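Tyrosinase (PDB 6JU8) probably catalyses the copper-dependent oxidation of L-tyrosine and L-dopa by molecular oxygen to L-dopaquinone, a step of melanin biosynthesis. Local coordinates at residues A[411-416]-A[426-431]; A[110-115]-A[433-438]. The protein carries 1 engineered substitution. All blocks are in the same frame, centred on the assembly; numbering follows the deposited sequence.

Interaction 1: residues A[411-416]-A[426-431]; sequences FHRFCE and SDDVKD
One face of the Arg413 guanidinium carries the carboxylate of Asp428, whose CG sits 3.7 Å above the guanidinium plane, displaced toward its rim. The two flat groups are inclined by only 31°, so the acid leans over the base and does not meet it edge-on. Asp428 OD2 is 3.8 Å from Arg413 NH1, a long salt bridge, and because this oxygen lies well out of the guanidinium plane no N-H is aimed at it; the attraction is one of charge alone. The same oxygen comes nearer to the aliphatic part, 3.5 Å from Arg413 CD. A water supplies the directed link, accepting from Arg413 NH1 at 3.1 Å and donating to Asp428 OD2 at 2.6 Å. Arg413 belongs to strand 412-415 of a two-stranded antiparallel sheet, its backbone bonded to Val422 of strand 420-423, and Asp428 lies in the short 3-10 segment 426-428 that follows the second strand. The pair thus joins the sheet to the turn that follows it in the chain, at the surface, where a long, charged side chain can span the gap between backbones and still meet water. A bend at chi3 (-60°) carries the end of the arginine to the acid, and chi4 (-87°) turns the guanidinium face toward it. Asp428 OD2 also accepts a hydrogen bond from Arg425 N, just before the 3-10 segment.

Interaction 2: residues A[110-115]-A[433-438]; sequences YVTLYE and RSLNYD
Thr112 holds OG1 beside its backbone N (chi1 -65°), and Tyr437 has its ring swung between its own N and carbonyl carbon (chi1 67°); these torsions bring the hydroxyl oxygen and the ring together. Thr112 lies on helix 103-129 of the tyrosinase central domain, in a copper-binding region of the sequence, its side chain about 9 Å from that of the copper ligand His107, while Leu435 belongs to a 3-10 segment and Tyr437 follows in the loop leading to helix 448-456. The contact is therefore a buried seam between a helix of the copper-binding core and the later part of the chain. Thr112 OG1 touches Leu435 CD1 at 3.4 Å and Tyr437 CE2 at 3.6 Å. Its polar need is met within the helix, by the carbonyl O of Arg108, as is common for a helical threonine, so this small residue can pack against carbon. Leucine suits the opposing position by offering a methyl branch, and tyrosine by combining a broad ring with a hydroxyl that bonds to Asp380 OD2 on helix 371-389.

One helical turn on, Glu115 reaches out with an extended chain, and OE2 approaches Tyr437 CD2 obliquely at 4.0 Å, carboxylate and ring planes 66° apart. The buried carboxylate is well supplied with partners: OE1 has a salt bridge to Arg23 and a hydrogen bond from Leu147 N, which would probably favour the ionised acid. A water lies within hydrogen-bonding range of both sides, 2.9 Å from Glu115 OE2 and 2.8 Å from the carbonyl O of Leu435.

Overall arrangement
Followed from the N terminus, the chain first lays down residues 110-115 on helix 103-129, then builds most of the central domain, including helices 328-340 and 371-389, before reaching strand 412-415. Interaction 1 closes a short loop around the hairpin, joining 411-416 to 426-431, with strand 420-423 in the loop between them. A few residues later 433-438 returns to the early helix, closing the far larger loop of interaction 2, within which interaction 1 lies entirely; the two nest and do not cross. Their centres are 11 Å apart, and Phe411 packs on Tyr110 and Leu113 while Val429 meets Leu435. Hairpin, turn and following loop are thus gathered against one helix of the copper-binding core.

Interaction 1: residues A[411-416]-A[426-431]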
loop_
_atom_site.group_PDB
_atom_site.type_symbol
_atom_site.label_atom_id
_atom_site.label_comp_id
_atom_site.label_asym_id
_atom_site.label_seq_id
_atom_site.Cartn_x
_atom_site.Cartn_y
_atom_site.Cartn_z
ATOM N N PHE A 411 -27.042 -10.058 20.148
ATOM C CA PHE A 411 -27.696 -8.784 19.929
ATOM C C PHE A 411 -28.988 -8.652 20.729
ATOM O O PHE A 411 -29.914 -9.418 20.503
ATOM C CB PHE A 411 -27.979 -8.602 18.439
ATOM C CG PHE A 411 -26.747 -8.717 17.568
ATOM C CD1 PHE A 411 -25.600 -7.985 17.872
ATOM C CD2 PHE A 411 -26.749 -9.534 16.445
ATOM C CE1 PHE A 411 -24.478 -8.077 17.045
ATOM C CE2 PHE A 411 -25.654 -9.604 15.612
ATOM C CZ PHE A 411 -24.521 -8.859 15.913
ATOM N N HIS A 412 -29.026 -7.673 21.612
ATOM C CA HIS A 412 -30.171 -7.442 22.491
ATOM C C HIS A 412 -31.083 -6.335 21.965
ATOM O O HIS A 412 -30.629 -5.355 21.368
ATOM C CB HIS A 412 -29.701 -7.066 23.891
ATOM C CG HIS A 412 -29.044 -8.210 24.602
ATOM N ND1 HIS A 412 -27.728 -8.153 24.987
ATOM C CD2 HIS A 412 -29.498 -9.399 25.030
ATOM C CE1 HIS A 412 -27.385 -9.267 25.609
ATOM N NE2 HIS A 412 -28.455 -10.042 25.653
ATOM N N ARG A 413 -32.376 -6.495 22.236
ATOM C CA ARG A 413 -33.356 -5.473 21.933
ATOM C C ARG A 413 -34.407 -5.419 23.040
ATOM O O ARG A 413 -34.582 -6.362 23.814
ATOM C CB ARG A 413 -34.031 -5.710 20.586
ATOM C CG ARG A 413 -34.629 -7.105 20.449
ATOM C CD ARG A 413 -35.233 -7.339 19.079
ATOM N NE ARG A 413 -36.306 -6.401 18.775
ATOM C CZ ARG A 413 -37.571 -6.598 19.123
ATOM N NH1 ARG A 413 -37.962 -7.682 19.782
ATOM N NH2 ARG A 413 -38.454 -5.662 18.790
ATOM N N PHE A 414 -35.121 -4.313 23.049
ATOM C CA PHE A 414 -36.239 -4.145 23.966
ATOM C C PHE A 414 -37.504 -4.555 23.217
ATOM O O PHE A 414 -37.754 -4.000 22.136
ATOM C CB PHE A 414 -36.258 -2.708 24.459
ATOM C CG PHE A 414 -37.320 -2.356 25.461
ATOM C CD1 PHE A 414 -37.248 -2.803 26.768
ATOM C CD2 PHE A 414 -38.387 -1.555 25.082
ATOM C CE1 PHE A 414 -38.227 -2.463 27.689
ATOM C CE2 PHE A 414 -39.365 -1.219 25.997
ATOM C CZ PHE A 414 -39.285 -1.672 27.298
ATOM N N CYS A 415 -38.217 -5.543 23.746
ATOM C CA CYS A 415 -39.495 -5.984 23.200
ATOM C C CYS A 415 -40.634 -5.132 23.754
ATOM O O CYS A 415 -40.812 -5.056 24.973
ATOM C CB CYS A 415 -39.765 -7.453 23.540
ATOM S SG CYS A 415 -41.204 -8.122 22.645
ATOM N N GLU A 416 -41.399 -4.474 22.887
ATOM C CA GLU A 416 -42.390 -3.511 23.372
ATOM C C GLU A 416 -43.692 -4.194 23.764
ATOM O O GLU A 416 -44.496 -3.665 24.532
ATOM C CB GLU A 416 -42.671 -2.429 22.330
ATOM N N SER A 426 -34.853 -13.361 13.542
ATOM C CA SER A 426 -34.881 -12.975 12.142
ATOM C C SER A 426 -36.155 -12.233 11.790
ATOM O O SER A 426 -36.104 -11.240 11.046
ATOM C CB SER A 426 -34.738 -14.236 11.269
ATOM O OG SER A 426 -33.410 -14.752 11.403
ATOM N N ASP A 427 -37.321 -12.662 12.313
ATOM C CA ASP A 427 -38.551 -11.956 11.935
ATOM C C ASP A 427 -38.532 -10.501 12.383
ATOM O O ASP A 427 -39.217 -9.667 11.784
ATOM C CB ASP A 427 -39.754 -12.663 12.556
ATOM C CG ASP A 427 -40.204 -13.879 11.792
ATOM O OD1 ASP A 427 -39.873 -14.019 10.607
ATOM O OD2 ASP A 427 -40.949 -14.702 12.342
ATOM N N ASP A 428 -37.763 -10.147 13.410
ATOM C CA ASP A 428 -37.657 -8.767 13.882
ATOM C C ASP A 428 -37.095 -7.830 12.821
ATOM O O ASP A 428 -37.416 -6.642 12.834
ATOM C CB ASP A 428 -36.779 -8.646 15.129
ATOM C CG ASP A 428 -37.314 -9.424 16.310
ATOM O OD1 ASP A 428 -38.549 -9.561 16.448
ATOM O OD2 ASP A 428 -36.502 -9.916 17.119
ATOM N N VAL A 429 -36.293 -8.393 11.906
ATOM C CA VAL A 429 -35.640 -7.543 10.907
ATOM C C VAL A 429 -36.054 -7.891 9.493
ATOM O O VAL A 429 -35.387 -7.492 8.529
ATOM C CB VAL A 429 -34.101 -7.558 11.062
ATOM C CG1 VAL A 429 -33.747 -7.043 12.447
ATOM C CG2 VAL A 429 -33.535 -8.956 10.794
ATOM N N LYS A 430 -37.158 -8.616 9.320
ATOM C CA LYS A 430 -37.661 -8.899 7.965
ATOM C C LYS A 430 -37.893 -7.608 7.201
ATOM O O LYS A 430 -37.551 -7.464 6.021
ATOM C CB LYS A 430 -38.965 -9.708 8.086
ATOM C CG LYS A 430 -39.611 -10.056 6.747
ATOM C CD LYS A 430 -41.061 -10.479 6.941
ATOM C CE LYS A 430 -41.150 -11.909 7.447
ATOM N NZ LYS A 430 -42.570 -12.360 7.587
ATOM N N ASP A 431 -38.495 -6.621 7.880
ATOM C CA ASP A 431 -38.628 -5.294 7.276
ATOM C C ASP A 431 -37.478 -4.423 7.775
ATOM O O ASP A 431 -37.506 -3.977 8.931
ATOM C CB ASP A 431 -39.978 -4.672 7.647
ATOM C CG ASP A 431 -40.199 -3.339 6.955
ATOM O OD1 ASP A 431 -39.313 -2.851 6.222
ATOM O OD2 ASP A 431 -41.279 -2.757 7.177
HETATM O O HOH W 1 -36.869 -10.598 19.582
#

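Interaction 2: residues A[110-115]-A[433-438]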
loop_
_atom_site.group_PDB
_atom_site.type_symbol
_atom_site.label_atom_id
_atom_site.label_comp_id
_atom_site.label_asym_id
_atom_site.label_seq_id
_atom_site.Cartn_x
_atom_site.Cartn_y
_atom_site.Cartn_z
ATOM N N TYR A 110 -26.007 -6.949 12.777
ATOM C CA TYR A 110 -24.620 -6.538 13.049
ATOM C C TYR A 110 -24.309 -5.209 12.391
ATOM O O TYR A 110 -23.713 -4.326 13.038
ATOM C CB TYR A 110 -23.690 -7.621 12.526
ATOM C CG TYR A 110 -22.255 -7.592 12.989
ATOM C CD1 TYR A 110 -21.866 -7.127 14.234
ATOM C CD2 TYR A 110 -21.258 -8.084 12.140
ATOM C CE1 TYR A 110 -20.540 -7.137 14.640
ATOM C CE2 TYR A 110 -19.926 -8.138 12.538
ATOM C CZ TYR A 110 -19.570 -7.639 13.785
ATOM O OH TYR A 110 -18.239 -7.705 14.139
ATOM N N VAL A 111 -24.701 -5.053 11.122
ATOM C CA VAL A 111 -24.429 -3.791 10.412
ATOM C C VAL A 111 -25.185 -2.637 11.075
ATOM O O VAL A 111 -24.651 -1.530 11.198
ATOM C CB VAL A 111 -24.816 -3.923 8.937
ATOM C CG1 VAL A 111 -24.754 -2.565 8.211
ATOM C CG2 VAL A 111 -23.896 -4.914 8.229
ATOM N N THR A 112 -26.407 -2.888 11.536
ATOM C CA THR A 112 -27.200 -1.856 12.198
ATOM C C THR A 112 -26.565 -1.465 13.527
ATOM O O THR A 112 -26.560 -0.284 13.899
ATOM C CB THR A 112 -28.622 -2.379 12.440
ATOM O OG1 THR A 112 -29.246 -2.591 11.165
ATOM C CG2 THR A 112 -29.487 -1.370 13.187
ATOM N N LEU A 113 -26.003 -2.408 14.272
ATOM C CA LEU A 113 -25.279 -2.072 15.499
ATOM C C LEU A 113 -24.158 -1.081 15.192
ATOM O O LEU A 113 -23.984 -0.081 15.885
ATOM C CB LEU A 113 -24.718 -3.350 16.137
ATOM C CG LEU A 113 -23.652 -3.214 17.209
ATOM C CD1 LEU A 113 -24.170 -2.450 18.431
ATOM C CD2 LEU A 113 -23.110 -4.573 17.645
ATOM N N TYR A 114 -23.356 -1.381 14.170
ATOM C CA TYR A 114 -22.214 -0.527 13.817
ATOM C C TYR A 114 -22.701 0.874 13.452
ATOM O O TYR A 114 -22.155 1.867 13.924
ATOM C CB TYR A 114 -21.502 -1.140 12.639
ATOM C CG TYR A 114 -20.194 -0.575 12.160
ATOM C CD1 TYR A 114 -19.050 -0.586 12.937
ATOM C CD2 TYR A 114 -20.099 -0.069 10.861
ATOM C CE1 TYR A 114 -17.839 -0.085 12.481
ATOM C CE2 TYR A 114 -18.894 0.410 10.388
ATOM C CZ TYR A 114 -17.775 0.407 11.193
ATOM O OH TYR A 114 -16.586 0.871 10.693
ATOM N N GLU A 115 -23.721 0.909 12.598
ATOM C CA GLU A 115 -24.302 2.193 12.193
ATOM C C GLU A 115 -24.800 3.000 13.386
ATOM O O GLU A 115 -24.601 4.227 13.447
ATOM C CB GLU A 115 -25.449 1.926 11.219
ATOM C CG GLU A 115 -26.201 3.141 10.713
ATOM C CD GLU A 115 -27.283 2.714 9.736
ATOM O OE1 GLU A 115 -27.141 2.974 8.535
ATOM O OE2 GLU A 115 -28.263 2.070 10.186
ATOM N N ARG A 433 -36.824 -1.577 7.248
ATOM C CA ARG A 433 -37.228 -0.207 7.536
ATOM C C ARG A 433 -37.594 -0.054 9.003
ATOM O O ARG A 433 -37.630 1.056 9.546
ATOM C CB ARG A 433 -38.361 0.245 6.607
ATOM C CG ARG A 433 -37.879 0.394 5.165
ATOM C CD ARG A 433 -39.011 0.246 4.153
ATOM N NE ARG A 433 -39.329 -1.183 4.044
ATOM C CZ ARG A 433 -39.521 -1.977 3.007
ATOM N NH1 ARG A 433 -39.447 -1.537 1.754
ATOM N NH2 ARG A 433 -39.804 -3.267 3.206
ATOM N N SER A 434 -37.851 -1.180 9.674
ATOM C CA SER A 434 -38.120 -1.052 11.113
ATOM C C SER A 434 -36.871 -0.613 11.866
ATOM O O SER A 434 -36.995 -0.165 13.004
ATOM C CB SER A 434 -38.644 -2.365 11.696
ATOM O OG SER A 434 -37.635 -3.342 11.621
ATOM N N LEU A 435 -35.695 -0.735 11.250
ATOM C CA LEU A 435 -34.431 -0.285 11.840
ATOM C C LEU A 435 -34.087 1.132 11.394
ATOM O O LEU A 435 -32.991 1.622 11.635
ATOM C CB LEU A 435 -33.311 -1.269 11.452
ATOM C CG LEU A 435 -33.527 -2.703 11.950
ATOM C CD1 LEU A 435 -32.512 -3.656 11.335
ATOM C CD2 LEU A 435 -33.473 -2.718 13.475
ATOM N N ASN A 436 -35.036 1.777 10.728
ATOM C CA ASN A 436 -34.990 3.170 10.341
ATOM C C ASN A 436 -33.898 3.490 9.319
ATOM O O ASN A 436 -33.217 4.521 9.411
ATOM C CB ASN A 436 -34.810 4.110 11.546
ATOM C CG ASN A 436 -35.264 5.517 11.193
ATOM O OD1 ASN A 436 -36.104 5.695 10.302
ATOM N ND2 ASN A 436 -34.752 6.553 11.849
ATOM N N TYR A 437 -33.723 2.644 8.323
ATOM C CA TYR A 437 -32.926 2.955 7.149
ATOM C C TYR A 437 -33.625 2.340 5.940
ATOM O O TYR A 437 -34.496 1.471 6.066
ATOM C CB TYR A 437 -31.493 2.436 7.251
ATOM C CG TYR A 437 -31.359 0.923 7.245
ATOM C CD1 TYR A 437 -31.323 0.213 6.066
ATOM C CD2 TYR A 437 -31.291 0.209 8.446
ATOM C CE1 TYR A 437 -31.209 -1.178 6.078
ATOM C CE2 TYR A 437 -31.157 -1.171 8.479
ATOM C CZ TYR A 437 -31.116 -1.858 7.277
ATOM O OH TYR A 437 -30.985 -3.232 7.315
ATOM N N ASP A 438 -33.196 2.801 4.774
ATOM C CA ASP A 438 -33.713 2.199 3.535
ATOM C C ASP A 438 -32.621 2.307 2.469
ATOM O O ASP A 438 -31.550 2.880 2.717
ATOM C CB ASP A 438 -34.992 2.891 3.113
ATOM C CG ASP A 438 -35.954 2.094 2.266
ATOM O OD1 ASP A 438 -35.605 0.963 1.860
ATOM O OD2 ASP A 438 -37.054 2.624 2.000
HETATM O O HOH W 2 -30.714 3.237 11.208
#